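Side-chain contacts in uncharacterized protein (Chaetomium thermophilum, PDB 3LPZ), which probably acts as a Get4-type alpha-solenoid that binds Get5 and helps deliver tail-anchored proteins in the Get pathway: residues A[61-66]-A[104-109]; A[49-54]-A[86-91]; A[175-180]-A[187-192]. One frame throughout, in Å; residues are numbered along the deposited sequence.

Contact 1. Residues A[61-66]-A[104-109]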
ATOM      1  N   VAL A  61       5.315  -1.868 -28.576  1.00 20.00           N
ATOM      2  CA  VAL A  61       6.182  -3.022 -28.802  1.00 19.87           C
ATOM      3  C   VAL A  61       6.459  -3.798 -27.499  1.00 20.17           C
ATOM      4  O   VAL A  61       6.550  -5.038 -27.507  1.00 19.82           O
ATOM      5  CB  VAL A  61       7.515  -2.640 -29.516  1.00 19.68           C
ATOM      6  CG1 VAL A  61       8.473  -3.861 -29.600  1.00 19.73           C
ATOM      7  CG2 VAL A  61       7.253  -2.028 -30.944  1.00 20.76           C
ATOM      8  N   SER A  62       6.601  -3.070 -26.390  1.00 19.69           N
ATOM      9  CA  SER A  62       6.720  -3.702 -25.081  1.00 20.56           C
ATOM     10  C   SER A  62       5.531  -4.623 -24.816  1.00 20.76           C
ATOM     11  O   SER A  62       5.710  -5.782 -24.409  1.00 21.05           O
ATOM     12  CB  SER A  62       6.776  -2.670 -23.948  1.00 20.69           C
ATOM     13  OG  SER A  62       6.664  -3.370 -22.712  1.00 24.59           O
ATOM     14  N   GLN A  63       4.327  -4.100 -25.030  1.00 19.93           N
ATOM     15  CA  GLN A  63       3.117  -4.891 -24.814  1.00 21.39           C
ATOM     16  C   GLN A  63       3.059  -6.108 -25.755  1.00 21.96           C
ATOM     17  O   GLN A  63       2.689  -7.230 -25.321  1.00 21.94           O
ATOM     18  CB  GLN A  63       1.856  -4.023 -24.900  1.00 21.00           C
ATOM     19  CG  GLN A  63       1.859  -2.946 -23.802  1.00 22.25           C
ATOM     20  CD  GLN A  63       0.706  -1.981 -23.879  1.00 25.53           C
ATOM     21  OE1 GLN A  63      -0.205  -2.175 -24.667  1.00 29.79           O
ATOM     22  NE2 GLN A  63       0.737  -0.927 -23.051  1.00 23.75           N
ATOM     23  N   THR A  64       3.438  -5.915 -27.018  1.00 22.13           N
ATOM     24  CA  THR A  64       3.480  -7.068 -27.940  1.00 22.53           C
ATOM     25  C   THR A  64       4.441  -8.167 -27.481  1.00 22.75           C
ATOM     26  O   THR A  64       4.123  -9.377 -27.558  1.00 22.56           O
ATOM     27  CB  THR A  64       3.819  -6.654 -29.389  1.00 22.18           C
ATOM     28  OG1 THR A  64       2.826  -5.739 -29.854  1.00 22.42           O
ATOM     29  CG2 THR A  64       3.828  -7.884 -30.312  1.00 22.11           C
ATOM     30  N   LEU A  65       5.623  -7.757 -27.016  1.00 22.89           N
ATOM     31  CA  LEU A  65       6.610  -8.723 -26.538  1.00 23.15           C
ATOM     32  C   LEU A  65       6.073  -9.454 -25.320  1.00 23.62           C
ATOM     33  O   LEU A  65       6.178 -10.674 -25.228  1.00 23.56           O
ATOM     34  CB  LEU A  65       7.918  -8.033 -26.184  1.00 22.82           C
ATOM     35  CG  LEU A  65       8.795  -7.665 -27.383  1.00 23.66           C
ATOM     36  CD1 LEU A  65       9.728  -6.511 -27.053  1.00 22.25           C
ATOM     37  CD2 LEU A  65       9.579  -8.886 -27.869  1.00 25.47           C
ATOM     38  N   LEU A  66       5.495  -8.694 -24.390  1.00 23.77           N
ATOM     39  CA  LEU A  66       4.893  -9.290 -23.186  1.00 25.44           C
ATOM     40  C   LEU A  66       3.761 -10.272 -23.519  1.00 26.58           C
ATOM     41  O   LEU A  66       3.670 -11.318 -22.891  1.00 26.88           O
ATOM     42  CB  LEU A  66       4.421  -8.212 -22.176  1.00 23.86           C
ATOM     43  CG  LEU A  66       5.547  -7.361 -21.569  1.00 24.48           C
ATOM     44  CD1 LEU A  66       5.002  -6.093 -20.835  1.00 24.15           C
ATOM     45  CD2 LEU A  66       6.396  -8.207 -20.618  1.00 23.73           C
ATOM     46  N   LEU A 104       2.077  -3.297 -17.253  1.00 18.58           N
ATOM     47  CA  LEU A 104       2.030  -3.978 -15.946  1.00 19.54           C
ATOM     48  C   LEU A 104       1.209  -5.262 -15.970  1.00 20.18           C
ATOM     49  O   LEU A 104       1.652  -6.320 -15.477  1.00 19.61           O
ATOM     50  CB  LEU A 104       1.433  -3.043 -14.877  1.00 19.38           C
ATOM     51  CG  LEU A 104       1.396  -3.588 -13.431  1.00 20.49           C
ATOM     52  CD1 LEU A 104       2.806  -3.889 -12.951  1.00 20.56           C
ATOM     53  CD2 LEU A 104       0.691  -2.603 -12.433  1.00 17.64           C
ATOM     54  N   ARG A 105       0.004  -5.157 -16.531  1.00 21.23           N
ATOM     55  CA  ARG A 105      -0.949  -6.254 -16.493  1.00 22.49           C
ATOM     56  C   ARG A 105      -0.541  -7.394 -17.430  1.00 23.21           C
ATOM     57  O   ARG A 105      -1.067  -8.489 -17.327  1.00 23.55           O
ATOM     58  CB  ARG A 105      -2.341  -5.756 -16.845  1.00 23.11           C
ATOM     59  CG  ARG A 105      -2.912  -4.807 -15.781  1.00 25.31           C
ATOM     60  CD  ARG A 105      -4.395  -4.584 -16.061  1.00 28.30           C
ATOM     61  NE  ARG A 105      -5.062  -3.621 -15.167  1.00 31.96           N
ATOM     62  CZ  ARG A 105      -5.533  -3.903 -13.952  1.00 33.54           C
ATOM     63  NH1 ARG A 105      -5.373  -5.123 -13.437  1.00 33.92           N
ATOM     64  NH2 ARG A 105      -6.157  -2.955 -13.237  1.00 31.95           N
ATOM     65  N   LEU A 106       0.404  -7.145 -18.335  1.00 23.61           N
ATOM     66  CA  LEU A 106       0.861  -8.208 -19.237  1.00 24.14           C
ATOM     67  C   LEU A 106       2.092  -8.985 -18.779  1.00 24.92           C
ATOM     68  O   LEU A 106       2.449  -9.983 -19.403  1.00 25.74           O
ATOM     69  CB  LEU A 106       1.036  -7.674 -20.662  1.00 24.00           C
ATOM     70  CG  LEU A 106      -0.242  -7.216 -21.397  1.00 24.19           C
ATOM     71  CD1 LEU A 106       0.140  -6.368 -22.628  1.00 24.92           C
ATOM     72  CD2 LEU A 106      -1.120  -8.385 -21.822  1.00 25.04           C
ATOM     73  N   PHE A 107       2.739  -8.561 -17.697  1.00 24.90           N
ATOM     74  CA  PHE A 107       3.838  -9.342 -17.133  1.00 25.84           C
ATOM     75  C   PHE A 107       3.306 -10.609 -16.465  1.00 27.24           C
ATOM     76  O   PHE A 107       2.249 -10.564 -15.823  1.00 26.63           O
ATOM     77  CB  PHE A 107       4.542  -8.592 -16.012  1.00 24.68           C
ATOM     78  CG  PHE A 107       5.509  -7.547 -16.462  1.00 24.36           C
ATOM     79  CD1 PHE A 107       5.091  -6.221 -16.631  1.00 21.74           C
ATOM     80  CD2 PHE A 107       6.866  -7.859 -16.626  1.00 21.98           C
ATOM     81  CE1 PHE A 107       6.007  -5.227 -16.998  1.00 21.87           C
ATOM     82  CE2 PHE A 107       7.768  -6.880 -16.994  1.00 22.86           C
ATOM     83  CZ  PHE A 107       7.350  -5.556 -17.163  1.00 21.71           C
ATOM     84  N   GLN A 108       4.059 -11.707 -16.566  1.00 28.29           N
ATOM     85  CA  GLN A 108       3.836 -12.864 -15.693  1.00 31.39           C
ATOM     86  C   GLN A 108       4.223 -12.473 -14.275  1.00 32.44           C
ATOM     87  O   GLN A 108       5.225 -11.794 -14.100  1.00 32.26           O
ATOM     88  CB  GLN A 108       4.706 -14.056 -16.115  1.00 31.87           C
ATOM     89  CG  GLN A 108       4.235 -14.731 -17.384  1.00 35.76           C
ATOM     90  CD  GLN A 108       2.909 -15.426 -17.185  1.00 40.50           C
ATOM     91  OE1 GLN A 108       2.022 -15.318 -18.018  1.00 44.13           O
ATOM     92  NE2 GLN A 108       2.755 -16.121 -16.057  1.00 43.21           N
ATOM     93  N   PRO A 109       3.445 -12.916 -13.260  1.00 33.99           N
ATOM     94  CA  PRO A 109       3.727 -12.632 -11.851  1.00 34.95           C
ATOM     95  C   PRO A 109       5.154 -12.923 -11.446  1.00 35.84           C
ATOM     96  O   PRO A 109       5.743 -12.168 -10.667  1.00 36.70           O
ATOM     97  CB  PRO A 109       2.781 -13.586 -11.114  1.00 35.09           C
ATOM     98  CG  PRO A 109       1.654 -13.714 -11.995  1.00 35.23           C
ATOM     99  CD  PRO A 109       2.173 -13.641 -13.411  1.00 34.00           C
TER
HETATM  100  O   HOH W   1       4.654 -11.787 -20.268  1.00 35.62           O
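L66, on the last turn of helix 51-67, comes closest to L106 in the loop after helix 94-104, their CA atoms 5.7 Å apart, and the loop presents itself there as a type I beta turn from L104 to F107 whose closing bond, F107 N to L104 O, is weak. Both leucines point their CB atoms into the gap, and L66 CB rests 3.7 Å from L106 CB. Beyond that meeting the two side chains part. L66 runs on to F107, where its CD2 methyl stands over one face of the ring, 4.2 Å from the centroid and 16° off the normal, a CH-pi contact displaced toward the rim. L66 CD1 reaches F107 CE1 at 4.1 Å. The F107 CB points away from the helix; with CG anti to the carbonyl carbon (chi1 -79°), the ring nevertheless swings back within touch of L66, and it also meets F117 of helix 112-128. L106 takes the other direction: its CD1 methyl lies 3.7 Å from Q63 CB and also touches Q63 CG, so the aliphatic base of the glutamine is used rather than its amide. One water donates to both L66 O (2.8 Å) and L106 O (3.0 Å). The direct contacts between helix and turn are thus apolar, with leucine meeting leucine and methyl groups resting on a ring and on the base of a glutamine, while water bridges two carbonyls.

Contact 2. Residues A[49-54]-A[86-91]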
ATOM      1  N   GLY A  49      13.983  14.882 -29.642  1.00 26.98           N
ATOM      2  CA  GLY A  49      12.912  15.485 -28.841  1.00 26.59           C
ATOM      3  C   GLY A  49      11.499  15.067 -29.245  1.00 26.15           C
ATOM      4  O   GLY A  49      10.511  15.693 -28.819  1.00 26.43           O
ATOM      5  N   ASN A  50      11.378  14.037 -30.073  1.00 24.89           N
ATOM      6  CA  ASN A  50      10.053  13.522 -30.411  1.00 24.81           C
ATOM      7  C   ASN A  50       9.698  12.428 -29.387  1.00 24.39           C
ATOM      8  O   ASN A  50       9.738  11.207 -29.667  1.00 23.13           O
ATOM      9  CB  ASN A  50       9.975  13.011 -31.859  1.00 24.93           C
ATOM     10  CG  ASN A  50       8.525  12.771 -32.310  1.00 26.62           C
ATOM     11  OD1 ASN A  50       7.580  12.835 -31.491  1.00 25.81           O
ATOM     12  ND2 ASN A  50       8.340  12.509 -33.612  1.00 27.63           N
ATOM     13  N   TRP A  51       9.395  12.887 -28.180  1.00 24.70           N
ATOM     14  CA  TRP A  51       9.106  11.989 -27.067  1.00 25.80           C
ATOM     15  C   TRP A  51       7.842  11.200 -27.301  1.00 25.58           C
ATOM     16  O   TRP A  51       7.773  10.033 -26.896  1.00 25.79           O
ATOM     17  CB  TRP A  51       8.979  12.777 -25.757  1.00 26.56           C
ATOM     18  CG  TRP A  51      10.224  13.552 -25.483  1.00 28.88           C
ATOM     19  CD1 TRP A  51      10.387  14.917 -25.569  1.00 30.59           C
ATOM     20  CD2 TRP A  51      11.498  13.016 -25.122  1.00 29.17           C
ATOM     21  NE1 TRP A  51      11.676  15.250 -25.267  1.00 29.76           N
ATOM     22  CE2 TRP A  51      12.381  14.106 -24.984  1.00 30.23           C
ATOM     23  CE3 TRP A  51      11.972  11.720 -24.873  1.00 30.03           C
ATOM     24  CZ2 TRP A  51      13.713  13.944 -24.605  1.00 31.14           C
ATOM     25  CZ3 TRP A  51      13.297  11.557 -24.507  1.00 32.26           C
ATOM     26  CH2 TRP A  51      14.152  12.661 -24.381  1.00 32.55           C
ATOM     27  N   ALA A  52       6.859  11.828 -27.955  1.00 25.07           N
ATOM     28  CA  ALA A  52       5.572  11.181 -28.186  1.00 25.03           C
ATOM     29  C   ALA A  52       5.732   9.937 -29.075  1.00 24.82           C
ATOM     30  O   ALA A  52       5.079   8.928 -28.848  1.00 24.80           O
ATOM     31  CB  ALA A  52       4.556  12.161 -28.777  1.00 25.52           C
ATOM     32  N   ALA A  53       6.605  10.034 -30.074  1.00 24.07           N
ATOM     33  CA  ALA A  53       6.928   8.905 -30.940  1.00 23.48           C
ATOM     34  C   ALA A  53       7.659   7.804 -30.166  1.00 22.43           C
ATOM     35  O   ALA A  53       7.288   6.637 -30.248  1.00 21.71           O
ATOM     36  CB  ALA A  53       7.767   9.373 -32.137  1.00 23.13           C
ATOM     37  N   ALA A  54       8.695   8.181 -29.419  1.00 21.51           N
ATOM     38  CA  ALA A  54       9.460   7.197 -28.679  1.00 21.30           C
ATOM     39  C   ALA A  54       8.533   6.416 -27.741  1.00 21.11           C
ATOM     40  O   ALA A  54       8.640   5.198 -27.644  1.00 20.32           O
ATOM     41  CB  ALA A  54      10.572   7.865 -27.880  1.00 21.18           C
ATOM     42  N   ARG A  86      10.634   9.973 -17.884  1.00 21.22           N
ATOM     43  CA  ARG A  86      11.560  10.822 -17.118  1.00 23.35           C
ATOM     44  C   ARG A  86      12.326  11.833 -17.942  1.00 24.29           C
ATOM     45  O   ARG A  86      12.360  13.013 -17.595  1.00 24.63           O
ATOM     46  CB  ARG A  86      12.606   9.969 -16.446  1.00 23.86           C
ATOM     47  CG  ARG A  86      12.098   9.179 -15.364  1.00 25.17           C
ATOM     48  CD  ARG A  86      13.289   8.652 -14.598  1.00 27.97           C
ATOM     49  NE  ARG A  86      12.824   7.879 -13.469  1.00 28.37           N
ATOM     50  CZ  ARG A  86      12.819   6.558 -13.423  1.00 29.94           C
ATOM     51  NH1 ARG A  86      13.283   5.835 -14.462  1.00 30.94           N
ATOM     52  NH2 ARG A  86      12.373   5.970 -12.329  1.00 27.82           N
ATOM     53  N   GLN A  87      12.973  11.351 -19.008  1.00 25.13           N
ATOM     54  CA  GLN A  87      13.770  12.194 -19.897  1.00 26.36           C
ATOM     55  C   GLN A  87      12.928  13.248 -20.613  1.00 25.93           C
ATOM     56  O   GLN A  87      13.385  14.351 -20.867  1.00 25.86           O
ATOM     57  CB  GLN A  87      14.466  11.339 -20.953  1.00 26.97           C
ATOM     58  CG  GLN A  87      15.605  10.544 -20.420  1.00 30.41           C
ATOM     59  CD  GLN A  87      16.434   9.987 -21.549  1.00 37.54           C
ATOM     60  OE1 GLN A  87      17.541  10.464 -21.801  1.00 42.53           O
ATOM     61  NE2 GLN A  87      15.887   9.014 -22.276  1.00 38.76           N
ATOM     62  N   ALA A  88      11.701  12.880 -20.943  1.00 25.37           N
ATOM     63  CA  ALA A  88      10.747  13.797 -21.555  1.00 25.17           C
ATOM     64  C   ALA A  88      10.182  14.815 -20.555  1.00 24.74           C
ATOM     65  O   ALA A  88       9.528  15.748 -20.960  1.00 24.17           O
ATOM     66  CB  ALA A  88       9.603  13.003 -22.170  1.00 25.00           C
ATOM     67  N   GLY A  89      10.416  14.620 -19.258  1.00 24.43           N
ATOM     68  CA  GLY A  89       9.733  15.432 -18.250  1.00 24.33           C
ATOM     69  C   GLY A  89       8.207  15.236 -18.262  1.00 24.13           C
ATOM     70  O   GLY A  89       7.459  16.149 -17.904  1.00 23.85           O
ATOM     71  N   GLN A  90       7.755  14.048 -18.678  1.00 22.90           N
ATOM     72  CA  GLN A  90       6.331  13.704 -18.724  1.00 22.99           C
ATOM     73  C   GLN A  90       5.757  13.580 -17.293  1.00 22.59           C
ATOM     74  O   GLN A  90       6.176  12.719 -16.511  1.00 21.63           O
ATOM     75  CB  GLN A  90       6.103  12.399 -19.526  1.00 22.91           C
ATOM     76  CG  GLN A  90       4.616  11.924 -19.533  1.00 23.76           C
ATOM     77  CD  GLN A  90       3.718  12.928 -20.201  1.00 25.26           C
ATOM     78  OE1 GLN A  90       3.896  13.213 -21.372  1.00 28.09           O
ATOM     79  NE2 GLN A  90       2.759  13.483 -19.464  1.00 24.72           N
ATOM     80  N   ARG A  91       4.829  14.474 -16.946  1.00 22.33           N
ATOM     81  CA  ARG A  91       4.139  14.375 -15.661  1.00 22.67           C
ATOM     82  C   ARG A  91       3.122  13.230 -15.668  1.00 21.09           C
ATOM     83  O   ARG A  91       2.632  12.830 -16.714  1.00 20.74           O
ATOM     84  CB  ARG A  91       3.432  15.689 -15.306  1.00 23.63           C
ATOM     85  CG  ARG A  91       4.257  16.958 -15.526  1.00 28.14           C
ATOM     86  CD  ARG A  91       4.762  17.601 -14.251  1.00 30.72           C
ATOM     87  NE  ARG A  91       3.840  17.516 -13.106  1.00 30.97           N
ATOM     88  CZ  ARG A  91       4.278  17.405 -11.853  1.00 30.99           C
ATOM     89  NH1 ARG A  91       5.595  17.382 -11.615  1.00 31.05           N
ATOM     90  NH2 ARG A  91       3.428  17.310 -10.843  1.00 31.17           N
TER
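Just past A88, the residue on which the W51 indole lies, Q90 turns its amide to the carbonyl of the residue that follows it: NE2 donates to R91 O over 2.8 Å, nearly straight at 173°, along a lone pair in the carbonyl plane and almost within the plane of the glutamine amide. The contact itself is an aromatic face laid on a helix end. W51 CG is anti to the carbonyl carbon (chi1 -58°), which lays the indole face on A88. A88 CB sits over the five-membered ring of W51, 3.7 Å from its centroid in a CH-pi contact, and approaches W51 CG to 3.4 Å. The six-membered ring extends over the preceding residue, its CH2 atom 3.7 Å from Q87 CB, with Q87 O above the same face near the rim. G49 CA lies over the rim of the opposite face, so the indole is flanked on both faces. Here the start of helix 51-67 meets the end of the next helix, 71-88, of this alpha-solenoid: G89, with positive phi, ends the latter in a Schellman motif, while N50 is the N-cap of helix 51-67. N50 OD1 accepts from A53 N at 3.3 Å, the donor standing well above the carbonyl plane. With an alanine in place of W51, the methyl of A88 and the base of Q87 would probably lose their cover and a gap would open between the two helix ends.

Contact 3. Residues A[175-180]-A[187-192]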
ATOM      1  N   TYR A 175      -9.271  -9.936   5.717  1.00 18.46           N
ATOM      2  CA  TYR A 175     -10.253 -10.941   6.100  1.00 20.04           C
ATOM      3  C   TYR A 175      -9.875 -12.337   5.549  1.00 20.57           C
ATOM      4  O   TYR A 175      -9.987 -13.331   6.270  1.00 21.17           O
ATOM      5  CB  TYR A 175     -11.695 -10.585   5.662  1.00 19.88           C
ATOM      6  CG  TYR A 175     -12.665 -11.470   6.390  1.00 21.23           C
ATOM      7  CD1 TYR A 175     -12.976 -11.207   7.718  1.00 21.38           C
ATOM      8  CD2 TYR A 175     -13.215 -12.598   5.793  1.00 23.34           C
ATOM      9  CE1 TYR A 175     -13.821 -12.007   8.437  1.00 23.20           C
ATOM     10  CE2 TYR A 175     -14.095 -13.439   6.528  1.00 26.33           C
ATOM     11  CZ  TYR A 175     -14.369 -13.123   7.859  1.00 25.89           C
ATOM     12  OH  TYR A 175     -15.212 -13.893   8.627  1.00 29.28           O
ATOM     13  N   GLU A 176      -9.448 -12.417   4.286  1.00 21.31           N
ATOM     14  CA  GLU A 176      -8.982 -13.711   3.714  1.00 22.52           C
ATOM     15  C   GLU A 176      -7.805 -14.272   4.500  1.00 22.53           C
ATOM     16  O   GLU A 176      -7.712 -15.491   4.756  1.00 23.39           O
ATOM     17  CB  GLU A 176      -8.601 -13.591   2.227  1.00 23.56           C
ATOM     18  CG  GLU A 176      -9.793 -13.397   1.293  1.00 28.69           C
ATOM     19  CD  GLU A 176     -10.838 -14.527   1.396  1.00 35.26           C
ATOM     20  OE1 GLU A 176     -10.463 -15.724   1.321  1.00 38.53           O
ATOM     21  OE2 GLU A 176     -12.035 -14.215   1.562  1.00 38.27           O
ATOM     22  N   TRP A 177      -6.901 -13.389   4.892  1.00 21.23           N
ATOM     23  CA  TRP A 177      -5.755 -13.805   5.680  1.00 21.34           C
ATOM     24  C   TRP A 177      -6.186 -14.314   7.059  1.00 20.70           C
ATOM     25  O   TRP A 177      -5.713 -15.349   7.524  1.00 20.49           O
ATOM     26  CB  TRP A 177      -4.784 -12.648   5.841  1.00 21.14           C
ATOM     27  CG  TRP A 177      -3.343 -13.010   5.949  1.00 22.73           C
ATOM     28  CD1 TRP A 177      -2.792 -14.272   6.004  1.00 25.67           C
ATOM     29  CD2 TRP A 177      -2.253 -12.089   6.002  1.00 25.39           C
ATOM     30  NE1 TRP A 177      -1.412 -14.181   6.098  1.00 27.56           N
ATOM     31  CE2 TRP A 177      -1.056 -12.853   6.083  1.00 28.25           C
ATOM     32  CE3 TRP A 177      -2.170 -10.684   6.003  1.00 23.52           C
ATOM     33  CZ2 TRP A 177       0.217 -12.254   6.159  1.00 29.82           C
ATOM     34  CZ3 TRP A 177      -0.911 -10.089   6.058  1.00 26.46           C
ATOM     35  CH2 TRP A 177       0.273 -10.877   6.137  1.00 27.93           C
ATOM     36  N   TYR A 178      -7.099 -13.593   7.704  1.00 20.68           N
ATOM     37  CA  TYR A 178      -7.669 -14.012   8.992  1.00 20.11           C
ATOM     38  C   TYR A 178      -8.296 -15.414   8.959  1.00 20.96           C
ATOM     39  O   TYR A 178      -8.198 -16.179   9.930  1.00 21.05           O
ATOM     40  CB  TYR A 178      -8.726 -12.993   9.424  1.00 19.90           C
ATOM     41  CG  TYR A 178      -9.757 -13.537  10.402  1.00 19.82           C
ATOM     42  CD1 TYR A 178      -9.399 -13.880  11.714  1.00 18.17           C
ATOM     43  CD2 TYR A 178     -11.089 -13.695  10.021  1.00 20.43           C
ATOM     44  CE1 TYR A 178     -10.332 -14.348  12.615  1.00 18.57           C
ATOM     45  CE2 TYR A 178     -12.051 -14.176  10.933  1.00 21.25           C
ATOM     46  CZ  TYR A 178     -11.657 -14.492  12.226  1.00 21.85           C
ATOM     47  OH  TYR A 178     -12.594 -14.972  13.141  1.00 25.45           O
ATOM     48  N   LYS A 179      -8.946 -15.748   7.851  1.00 20.76           N
ATOM     49  CA  LYS A 179      -9.621 -17.057   7.741  1.00 22.84           C
ATOM     50  C   LYS A 179      -8.630 -18.234   7.742  1.00 23.33           C
ATOM     51  O   LYS A 179      -9.019 -19.374   7.979  1.00 24.46           O
ATOM     52  CB  LYS A 179     -10.466 -17.103   6.483  1.00 22.70           C
ATOM     53  CG  LYS A 179     -11.699 -16.248   6.582  1.00 25.58           C
ATOM     54  CD  LYS A 179     -12.374 -16.190   5.227  1.00 33.42           C
ATOM     55  CE  LYS A 179     -13.403 -17.288   5.105  1.00 37.39           C
ATOM     56  NZ  LYS A 179     -13.616 -17.639   3.672  1.00 41.46           N
ATOM     57  N   GLN A 180      -7.362 -17.941   7.482  1.00 23.40           N
ATOM     58  CA  GLN A 180      -6.310 -18.944   7.562  1.00 25.02           C
ATOM     59  C   GLN A 180      -5.761 -19.049   8.986  1.00 25.59           C
ATOM     60  O   GLN A 180      -4.886 -19.866   9.249  1.00 27.66           O
ATOM     61  CB  GLN A 180      -5.175 -18.624   6.576  1.00 25.02           C
ATOM     62  CG  GLN A 180      -5.632 -18.563   5.108  1.00 26.93           C
ATOM     63  CD  GLN A 180      -4.542 -18.117   4.150  1.00 31.14           C
ATOM     64  OE1 GLN A 180      -4.812 -17.827   2.979  1.00 35.40           O
ATOM     65  NE2 GLN A 180      -3.323 -18.029   4.636  1.00 30.03           N
ATOM     66  N   PRO A 187      -9.401  -9.304  15.581  1.00 20.04           N
ATOM     67  CA  PRO A 187      -8.976  -7.902  15.790  1.00 19.97           C
ATOM     68  C   PRO A 187      -7.581  -7.593  15.251  1.00 20.54           C
ATOM     69  O   PRO A 187      -7.318  -6.452  14.863  1.00 20.43           O
ATOM     70  CB  PRO A 187      -8.975  -7.743  17.322  1.00 19.92           C
ATOM     71  CG  PRO A 187      -9.783  -8.968  17.847  1.00 21.07           C
ATOM     72  CD  PRO A 187      -9.554 -10.035  16.862  1.00 19.76           C
ATOM     73  N   LEU A 188      -6.696  -8.597  15.213  1.00 20.71           N
ATOM     74  CA  LEU A 188      -5.332  -8.405  14.697  1.00 20.78           C
ATOM     75  C   LEU A 188      -5.336  -8.107  13.196  1.00 20.29           C
ATOM     76  O   LEU A 188      -4.584  -7.272  12.723  1.00 20.06           O
ATOM     77  CB  LEU A 188      -4.455  -9.626  14.988  1.00 21.10           C
ATOM     78  CG  LEU A 188      -3.791  -9.786  16.371  1.00 25.15           C
ATOM     79  CD1 LEU A 188      -4.550  -9.174  17.532  1.00 27.71           C
ATOM     80  CD2 LEU A 188      -3.398 -11.277  16.618  1.00 26.68           C
ATOM     81  N   TYR A 189      -6.182  -8.797  12.451  1.00 19.23           N
ATOM     82  CA  TYR A 189      -6.276  -8.577  11.019  1.00 18.85           C
ATOM     83  C   TYR A 189      -7.049  -7.327  10.720  1.00 19.33           C
ATOM     84  O   TYR A 189      -6.700  -6.586   9.791  1.00 19.84           O
ATOM     85  CB  TYR A 189      -6.861  -9.801  10.308  1.00 18.00           C
ATOM     86  CG  TYR A 189      -5.889 -10.970  10.375  1.00 19.30           C
ATOM     87  CD1 TYR A 189      -4.831 -11.075   9.463  1.00 20.14           C
ATOM     88  CD2 TYR A 189      -5.973 -11.920  11.403  1.00 16.94           C
ATOM     89  CE1 TYR A 189      -3.908 -12.134   9.546  1.00 20.44           C
ATOM     90  CE2 TYR A 189      -5.062 -12.974  11.485  1.00 20.10           C
ATOM     91  CZ  TYR A 189      -4.037 -13.069  10.558  1.00 20.04           C
ATOM     92  OH  TYR A 189      -3.133 -14.091  10.649  1.00 22.19           O
ATOM     93  N   CYS A 190      -8.055  -7.040  11.539  1.00 18.99           N
ATOM     94  CA  CYS A 190      -8.766  -5.781  11.385  1.00 20.52           C
ATOM     95  C   CYS A 190      -7.796  -4.599  11.570  1.00 19.92           C
ATOM     96  O   CYS A 190      -7.820  -3.652  10.766  1.00 20.12           O
ATOM     97  CB  CYS A 190      -9.957  -5.701  12.363  1.00 20.31           C
ATOM     98  SG  CYS A 190     -11.011  -4.290  12.047  1.00 25.21           S
ATOM     99  N   ALA A 191      -6.926  -4.694  12.588  1.00 18.56           N
ATOM    100  CA  ALA A 191      -5.956  -3.648  12.892  1.00 18.51           C
ATOM    101  C   ALA A 191      -4.976  -3.423  11.752  1.00 18.71           C
ATOM    102  O   ALA A 191      -4.631  -2.301  11.494  1.00 18.47           O
ATOM    103  CB  ALA A 191      -5.218  -3.918  14.197  1.00 17.46           C
ATOM    104  N   ARG A 192      -4.560  -4.488  11.059  1.00 19.10           N
ATOM    105  CA  ARG A 192      -3.699  -4.359   9.865  1.00 19.43           C
ATOM    106  C   ARG A 192      -4.349  -3.585   8.716  1.00 20.32           C
ATOM    107  O   ARG A 192      -3.632  -3.047   7.864  1.00 20.91           O
ATOM    108  CB  ARG A 192      -3.207  -5.733   9.374  1.00 18.44           C
ATOM    109  CG  ARG A 192      -2.331  -6.469  10.415  1.00 19.48           C
ATOM    110  CD  ARG A 192      -1.719  -7.769   9.824  1.00 20.52           C
ATOM    111  NE  ARG A 192      -0.625  -7.482   8.891  1.00 21.14           N
ATOM    112  CZ  ARG A 192       0.608  -7.129   9.257  1.00 26.76           C
ATOM    113  NH1 ARG A 192       0.946  -7.012  10.550  1.00 27.28           N
ATOM    114  NH2 ARG A 192       1.531  -6.906   8.327  1.00 27.88           N
TER
HETATM  115  O   HOH W   2      -3.323 -16.121   8.807  1.00 34.62           O
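The Y189 ring lies with one face against the backbone of W177 and Y178 in helix 166-179. Over the centre of that face lies Y178 CA, 3.7 Å from the centroid, a CH-pi contact in which the phenol lies flat on backbone. Y178 CB adds to it at 3.6 Å from Y189 CD2, whereas the rest of Y178, with CG anti to the backbone N (chi1 157°), leads off to an OH bonded to S183 O. On W177 the roles change: Y189 CE1 comes over one face of the indole, 3.7 Å from W177 CG, and the two rings are inclined at 56°, neither stacked nor perpendicular. R192, one helical turn beyond Y189, brings NE to 3.9 Å from W177 CZ3 with its guanidinium plane at right angles to the indole, while NH2 pairs with E156. The helix segments run antiparallel at 156°, with 9.1 Å between their axes, a helical hairpin whose gap is filled largely by aromatic groups. A water donates both to Y189 OH (2.7 Å) and to W177 O (2.8 Å), and D181 also bonds the hydroxyl. Y189 therefore joins the hairpin in two ways, by dispersion along its ring and by hydrogen bonds at its end.

In the fold
Contacts 1 and 2 both use helix 51-67, contact 2 at its beginning and contact 1 near its end, with centres 21 Å apart and nearest atoms about 8 Å apart. Along the chain their segments alternate: 49-54, 61-66, 86-91, 104-109. One helix is thereby tied at its start to the end of helix 71-88 and at its finish to the loop after helix 94-104. Contact 3 follows in series, joining the consecutive helices 166-179 and 186-199; its centre lies 33 Å from that of contact 1 and 44 Å from that of contact 2. Such local links, between consecutive helices or to a loop further on, fit an alpha-solenoid extending without one central core and suited to several partners.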